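Local coordinates for PA1221 (Pseudomonas aeruginosa, PDB 4DG8), which belongs to the ANL superfamily of AMP-binding enzymes, carries a phosphopantetheine attachment domain, and holds adenosine monophosphate in this structure, at residues L95-I107 with R158-F171. Residues are numbered along the deposited sequence; the frame is centred on the assembly and turned at random.
Sequences LAILLSGHHYLYI and RPCFAADQIAYINF
The carbonyl of G101 shows how a helix end can be fastened to the turn that leads into a neighbouring strand: its O receives Q165 NE2 at 3.1 Å, in the carbonyl plane on a lone pair and nearly straight (171°), and also a proton from a water. That water gives its other proton to I166 O and lies in plane at the edge of the H103 ring, 2.9 Å from ND1. With CG lodged between backbone N and carbonyl carbon (chi1 46°), H103 lays its ring beside I166, whose CG2 covers one face 3.8 Å from the ring centroid. G101 closes a Schellman motif, its CA against F161 CE2. Beyond it the strands pair in parallel: Y104 N donates to A167 O (2.9 Å) and Y104 O accepts from I169 N (2.9 Å). Y168 CB sits over the Y104 ring, 3.6 Å from its centroid; the two rings, inclined by 24°, are slid apart and barely overlap. Y104 OH bonds to W223 NE1 and Y168 OH to T219 OG1. Helix 88-99 leads into strand 103-106, which lies between strands 79-83 and 166-172 in a mixed sheet of the AMP-binding fold, with a classic beta bulge at A167 and Y168 against strand 180-185.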
loop_
_atom_site.group_PDB
_atom_site.type_symbol
_atom_site.label_atom_id
_atom_site.label_comp_id
_atom_site.label_asym_id
_atom_site.label_seq_id
_atom_site.Cartn_x
_atom_site.Cartn_y
_atom_site.Cartn_z
ATOM N N LEU A 95 9.924 -13.492 3.619
ATOM C CA LEU A 95 10.052 -14.709 2.818
ATOM C C LEU A 95 9.853 -15.965 3.681
ATOM O O LEU A 95 9.275 -16.944 3.224
ATOM C CB LEU A 95 11.408 -14.761 2.078
ATOM C CG LEU A 95 11.686 -15.970 1.185
ATOM C CD1 LEU A 95 10.610 -16.099 0.086
ATOM C CD2 LEU A 95 13.098 -15.883 0.568
ATOM N N ALA A 96 10.362 -15.951 4.914
ATOM C CA ALA A 96 10.268 -17.135 5.772
ATOM C C ALA A 96 8.795 -17.403 6.143
ATOM O O ALA A 96 8.334 -18.562 6.195
ATOM C CB ALA A 96 11.118 -16.955 7.015
ATOM N N ILE A 97 8.063 -16.315 6.371
ATOM C CA ILE A 97 6.634 -16.403 6.631
ATOM C C ILE A 97 5.940 -17.029 5.433
ATOM O O ILE A 97 5.215 -18.011 5.584
ATOM C CB ILE A 97 6.009 -15.037 6.984
ATOM C CG1 ILE A 97 6.362 -14.666 8.426
ATOM C CG2 ILE A 97 4.477 -15.108 6.878
ATOM C CD1 ILE A 97 6.386 -13.154 8.701
ATOM N N LEU A 98 6.197 -16.505 4.234
ATOM C CA LEU A 98 5.560 -17.097 3.051
ATOM C C LEU A 98 5.913 -18.570 2.815
ATOM O O LEU A 98 5.043 -19.378 2.469
ATOM C CB LEU A 98 5.865 -16.273 1.801
ATOM C CG LEU A 98 5.385 -14.821 1.870
ATOM C CD1 LEU A 98 5.589 -14.208 0.508
ATOM C CD2 LEU A 98 3.919 -14.748 2.299
ATOM N N LEU A 99 7.191 -18.897 2.988
ATOM C CA LEU A 99 7.693 -20.267 2.875
ATOM C C LEU A 99 6.976 -21.231 3.806
ATOM O O LEU A 99 6.861 -22.429 3.503
ATOM C CB LEU A 99 9.179 -20.314 3.221
ATOM C CG LEU A 99 10.193 -19.873 2.150
ATOM C CD1 LEU A 99 11.620 -19.723 2.745
ATOM C CD2 LEU A 99 10.184 -20.874 0.998
ATOM N N SER A 100 6.556 -20.715 4.962
ATOM C CA SER A 100 5.864 -21.524 5.971
ATOM C C SER A 100 4.358 -21.718 5.721
ATOM O O SER A 100 3.680 -22.399 6.494
ATOM C CB SER A 100 6.068 -20.893 7.352
ATOM O OG SER A 100 7.443 -20.662 7.583
ATOM N N GLY A 101 3.831 -21.120 4.654
ATOM C CA GLY A 101 2.410 -21.204 4.375
ATOM C C GLY A 101 1.648 -20.179 5.206
ATOM O O GLY A 101 0.416 -20.127 5.205
ATOM N N HIS A 102 2.387 -19.329 5.902
ATOM C CA HIS A 102 1.755 -18.313 6.723
ATOM C C HIS A 102 1.682 -16.975 5.980
ATOM O O HIS A 102 2.223 -16.839 4.880
ATOM C CB HIS A 102 2.513 -18.204 8.051
ATOM C CG HIS A 102 2.561 -19.493 8.810
ATOM N ND1 HIS A 102 1.517 -20.389 8.805
ATOM C CD2 HIS A 102 3.538 -20.057 9.559
ATOM C CE1 HIS A 102 1.834 -21.441 9.539
ATOM N NE2 HIS A 102 3.055 -21.265 10.008
ATOM N N HIS A 103 1.024 -15.989 6.583
ATOM C CA HIS A 103 0.880 -14.677 5.962
ATOM C C HIS A 103 1.337 -13.577 6.905
ATOM O O HIS A 103 1.204 -13.691 8.123
ATOM C CB HIS A 103 -0.562 -14.401 5.460
ATOM C CG HIS A 103 -1.649 -14.759 6.435
ATOM N ND1 HIS A 103 -2.172 -16.029 6.532
ATOM C CD2 HIS A 103 -2.358 -13.994 7.305
ATOM C CE1 HIS A 103 -3.137 -16.046 7.440
ATOM N NE2 HIS A 103 -3.270 -14.823 7.923
ATOM N N TYR A 104 1.855 -12.495 6.335
ATOM C CA TYR A 104 2.470 -11.466 7.152
ATOM C C TYR A 104 1.583 -10.256 7.354
ATOM O O TYR A 104 0.698 -9.952 6.547
ATOM C CB TYR A 104 3.869 -11.047 6.643
ATOM C CG TYR A 104 3.963 -10.473 5.240
ATOM C CD1 TYR A 104 3.627 -9.140 4.981
ATOM C CD2 TYR A 104 4.464 -11.248 4.178
ATOM C CE1 TYR A 104 3.754 -8.589 3.681
ATOM C CE2 TYR A 104 4.600 -10.704 2.874
ATOM C CZ TYR A 104 4.243 -9.379 2.635
ATOM O OH TYR A 104 4.352 -8.835 1.361
ATOM N N LEU A 105 1.805 -9.611 8.487
ATOM C CA LEU A 105 1.094 -8.392 8.858
ATOM C C LEU A 105 2.078 -7.397 9.450
ATOM O O LEU A 105 2.843 -7.753 10.364
ATOM C CB LEU A 105 0.062 -8.745 9.925
ATOM C CG LEU A 105 -0.579 -7.598 10.681
ATOM C CD1 LEU A 105 -1.425 -6.736 9.739
ATOM C CD2 LEU A 105 -1.414 -8.166 11.831
ATOM N N TYR A 106 2.067 -6.153 8.972
ATOM C CA TYR A 106 2.886 -5.144 9.629
ATOM C C TYR A 106 2.318 -4.718 10.989
ATOM O O TYR A 106 1.134 -4.422 11.125
ATOM C CB TYR A 106 3.160 -3.895 8.767
ATOM C CG TYR A 106 4.309 -3.106 9.374
ATOM C CD1 TYR A 106 5.569 -3.703 9.517
ATOM C CD2 TYR A 106 4.138 -1.812 9.849
ATOM C CE1 TYR A 106 6.634 -3.034 10.094
ATOM C CE2 TYR A 106 5.209 -1.117 10.433
ATOM C CZ TYR A 106 6.450 -1.746 10.557
ATOM O OH TYR A 106 7.524 -1.102 11.123
ATOM N N ILE A 107 3.180 -4.671 11.994
ATOM C CA ILE A 107 2.775 -4.168 13.301
ATOM C C ILE A 107 3.747 -3.083 13.727
ATOM O O ILE A 107 4.950 -3.331 13.834
ATOM C CB ILE A 107 2.743 -5.284 14.372
ATOM C CG1 ILE A 107 1.686 -6.341 14.034
ATOM C CG2 ILE A 107 2.460 -4.689 15.757
ATOM C CD1 ILE A 107 0.253 -5.834 14.138
ATOM N N ARG A 158 8.326 -28.397 3.601
ATOM C CA ARG A 158 7.508 -27.236 3.900
ATOM C C ARG A 158 6.121 -27.468 3.332
ATOM O O ARG A 158 5.971 -28.209 2.365
ATOM C CB ARG A 158 8.133 -25.961 3.339
ATOM C CG ARG A 158 9.602 -25.889 3.672
ATOM C CD ARG A 158 10.156 -24.492 3.824
ATOM N NE ARG A 158 11.577 -24.652 4.108
ATOM C CZ ARG A 158 12.094 -24.677 5.328
ATOM N NH1 ARG A 158 11.310 -24.488 6.389
ATOM N NH2 ARG A 158 13.398 -24.877 5.484
ATOM N N PRO A 159 5.105 -26.838 3.940
ATOM C CA PRO A 159 3.713 -27.047 3.532
ATOM C C PRO A 159 3.526 -26.793 2.042
ATOM O O PRO A 159 4.233 -25.971 1.441
ATOM C CB PRO A 159 2.948 -25.995 4.352
ATOM C CG PRO A 159 3.829 -25.709 5.531
ATOM C CD PRO A 159 5.226 -25.808 4.991
ATOM N N CYS A 160 2.587 -27.519 1.448
ATOM C CA CYS A 160 2.232 -27.321 0.045
ATOM C C CYS A 160 0.965 -26.504 -0.006
ATOM O O CYS A 160 0.056 -26.700 0.808
ATOM C CB CYS A 160 1.996 -28.654 -0.668
ATOM S SG CYS A 160 3.428 -29.760 -0.718
ATOM N N PHE A 161 0.913 -25.576 -0.948
ATOM C CA PHE A 161 -0.263 -24.739 -1.106
ATOM C C PHE A 161 -0.290 -24.170 -2.505
ATOM O O PHE A 161 0.727 -24.159 -3.191
ATOM C CB PHE A 161 -0.303 -23.616 -0.049
ATOM C CG PHE A 161 0.984 -22.829 0.073
ATOM C CD1 PHE A 161 1.205 -21.701 -0.705
ATOM C CD2 PHE A 161 1.973 -23.222 0.980
ATOM C CE1 PHE A 161 2.387 -20.967 -0.575
ATOM C CE2 PHE A 161 3.163 -22.503 1.107
ATOM C CZ PHE A 161 3.373 -21.375 0.335
ATOM N N ALA A 162 -1.464 -23.700 -2.917
ATOM C CA ALA A 162 -1.637 -23.050 -4.209
ATOM C C ALA A 162 -1.632 -21.530 -4.054
ATOM O O ALA A 162 -1.577 -21.007 -2.946
ATOM C CB ALA A 162 -2.943 -23.516 -4.859
ATOM N N ALA A 163 -1.727 -20.834 -5.178
ATOM C CA ALA A 163 -1.545 -19.390 -5.230
ATOM C C ALA A 163 -2.704 -18.637 -4.561
ATOM O O ALA A 163 -2.661 -17.408 -4.397
ATOM C CB ALA A 163 -1.364 -18.945 -6.667
ATOM N N ASP A 164 -3.731 -19.385 -4.174
ATOM C CA ASP A 164 -4.841 -18.831 -3.421
ATOM C C ASP A 164 -4.514 -18.697 -1.929
ATOM O O ASP A 164 -5.278 -18.099 -1.191
ATOM C CB ASP A 164 -6.115 -19.656 -3.629
ATOM C CG ASP A 164 -5.984 -21.085 -3.131
ATOM O OD1 ASP A 164 -4.851 -21.570 -2.951
ATOM O OD2 ASP A 164 -7.026 -21.732 -2.927
ATOM N N GLN A 165 -3.379 -19.241 -1.490
ATOM C CA GLN A 165 -2.954 -19.062 -0.104
ATOM C C GLN A 165 -2.819 -17.564 0.206
ATOM O O GLN A 165 -2.340 -16.782 -0.636
ATOM C CB GLN A 165 -1.598 -19.732 0.128
ATOM C CG GLN A 165 -1.262 -19.968 1.596
ATOM C CD GLN A 165 -2.089 -21.099 2.193
ATOM O OE1 GLN A 165 -2.927 -21.684 1.517
ATOM N NE2 GLN A 165 -1.849 -21.418 3.457
ATOM N N ILE A 166 -3.235 -17.163 1.405
ATOM C CA ILE A 166 -3.049 -15.780 1.846
ATOM C C ILE A 166 -1.554 -15.525 2.009
ATOM O O ILE A 166 -0.857 -16.321 2.647
ATOM C CB ILE A 166 -3.747 -15.509 3.215
ATOM C CG1 ILE A 166 -5.204 -15.978 3.185
ATOM C CG2 ILE A 166 -3.618 -14.013 3.624
ATOM C CD1 ILE A 166 -6.030 -15.334 2.086
ATOM N N ALA A 167 -1.052 -14.488 1.341
ATOM C CA ALA A 167 0.294 -13.954 1.575
ATOM C C ALA A 167 0.398 -12.905 2.705
ATOM O O ALA A 167 1.367 -12.864 3.480
ATOM C CB ALA A 167 0.884 -13.408 0.271
ATOM N N TYR A 168 -0.570 -12.010 2.772
ATOM C CA TYR A 168 -0.485 -10.965 3.793
ATOM C C TYR A 168 -1.817 -10.323 4.106
ATOM O O TYR A 168 -2.791 -10.472 3.360
ATOM C CB TYR A 168 0.575 -9.898 3.436
ATOM C CG TYR A 168 0.290 -9.066 2.205
ATOM C CD1 TYR A 168 -0.623 -8.016 2.238
ATOM C CD2 TYR A 168 0.973 -9.299 1.018
ATOM C CE1 TYR A 168 -0.876 -7.251 1.106
ATOM C CE2 TYR A 168 0.732 -8.534 -0.116
ATOM C CZ TYR A 168 -0.188 -7.514 -0.073
ATOM O OH TYR A 168 -0.407 -6.756 -1.215
ATOM N N ILE A 169 -1.845 -9.603 5.218
ATOM C CA ILE A 169 -2.988 -8.781 5.562
ATOM C C ILE A 169 -2.600 -7.302 5.654
ATOM O O ILE A 169 -1.586 -6.958 6.251
ATOM C CB ILE A 169 -3.624 -9.230 6.893
ATOM C CG1 ILE A 169 -4.220 -10.623 6.724
ATOM C CG2 ILE A 169 -4.685 -8.195 7.368
ATOM C CD1 ILE A 169 -4.744 -11.243 7.987
ATOM N N ASN A 170 -3.406 -6.433 5.050
ATOM C CA ASN A 170 -3.263 -4.988 5.236
ATOM C C ASN A 170 -4.547 -4.442 5.814
ATOM O O ASN A 170 -5.635 -4.715 5.295
ATOM C CB ASN A 170 -2.973 -4.263 3.920
ATOM C CG ASN A 170 -1.524 -4.431 3.462
ATOM O OD1 ASN A 170 -0.784 -5.293 3.964
ATOM N ND2 ASN A 170 -1.115 -3.615 2.492
ATOM N N PHE A 171 -4.446 -3.657 6.876
ATOM C CA PHE A 171 -5.663 -3.127 7.488
ATOM C C PHE A 171 -6.083 -1.853 6.752
ATOM O O PHE A 171 -5.233 -1.038 6.365
ATOM C CB PHE A 171 -5.452 -2.845 8.972
ATOM C CG PHE A 171 -5.724 -4.030 9.864
ATOM C CD1 PHE A 171 -7.023 -4.387 10.183
ATOM C CD2 PHE A 171 -4.683 -4.784 10.386
ATOM C CE1 PHE A 171 -7.280 -5.481 11.011
ATOM C CE2 PHE A 171 -4.934 -5.876 11.221
ATOM C CZ PHE A 171 -6.228 -6.225 11.525
HETATM O O HOH W 1 -1.216 -18.058 4.769
HETATM O O HOH W 2 0.478 -5.284 6.739
#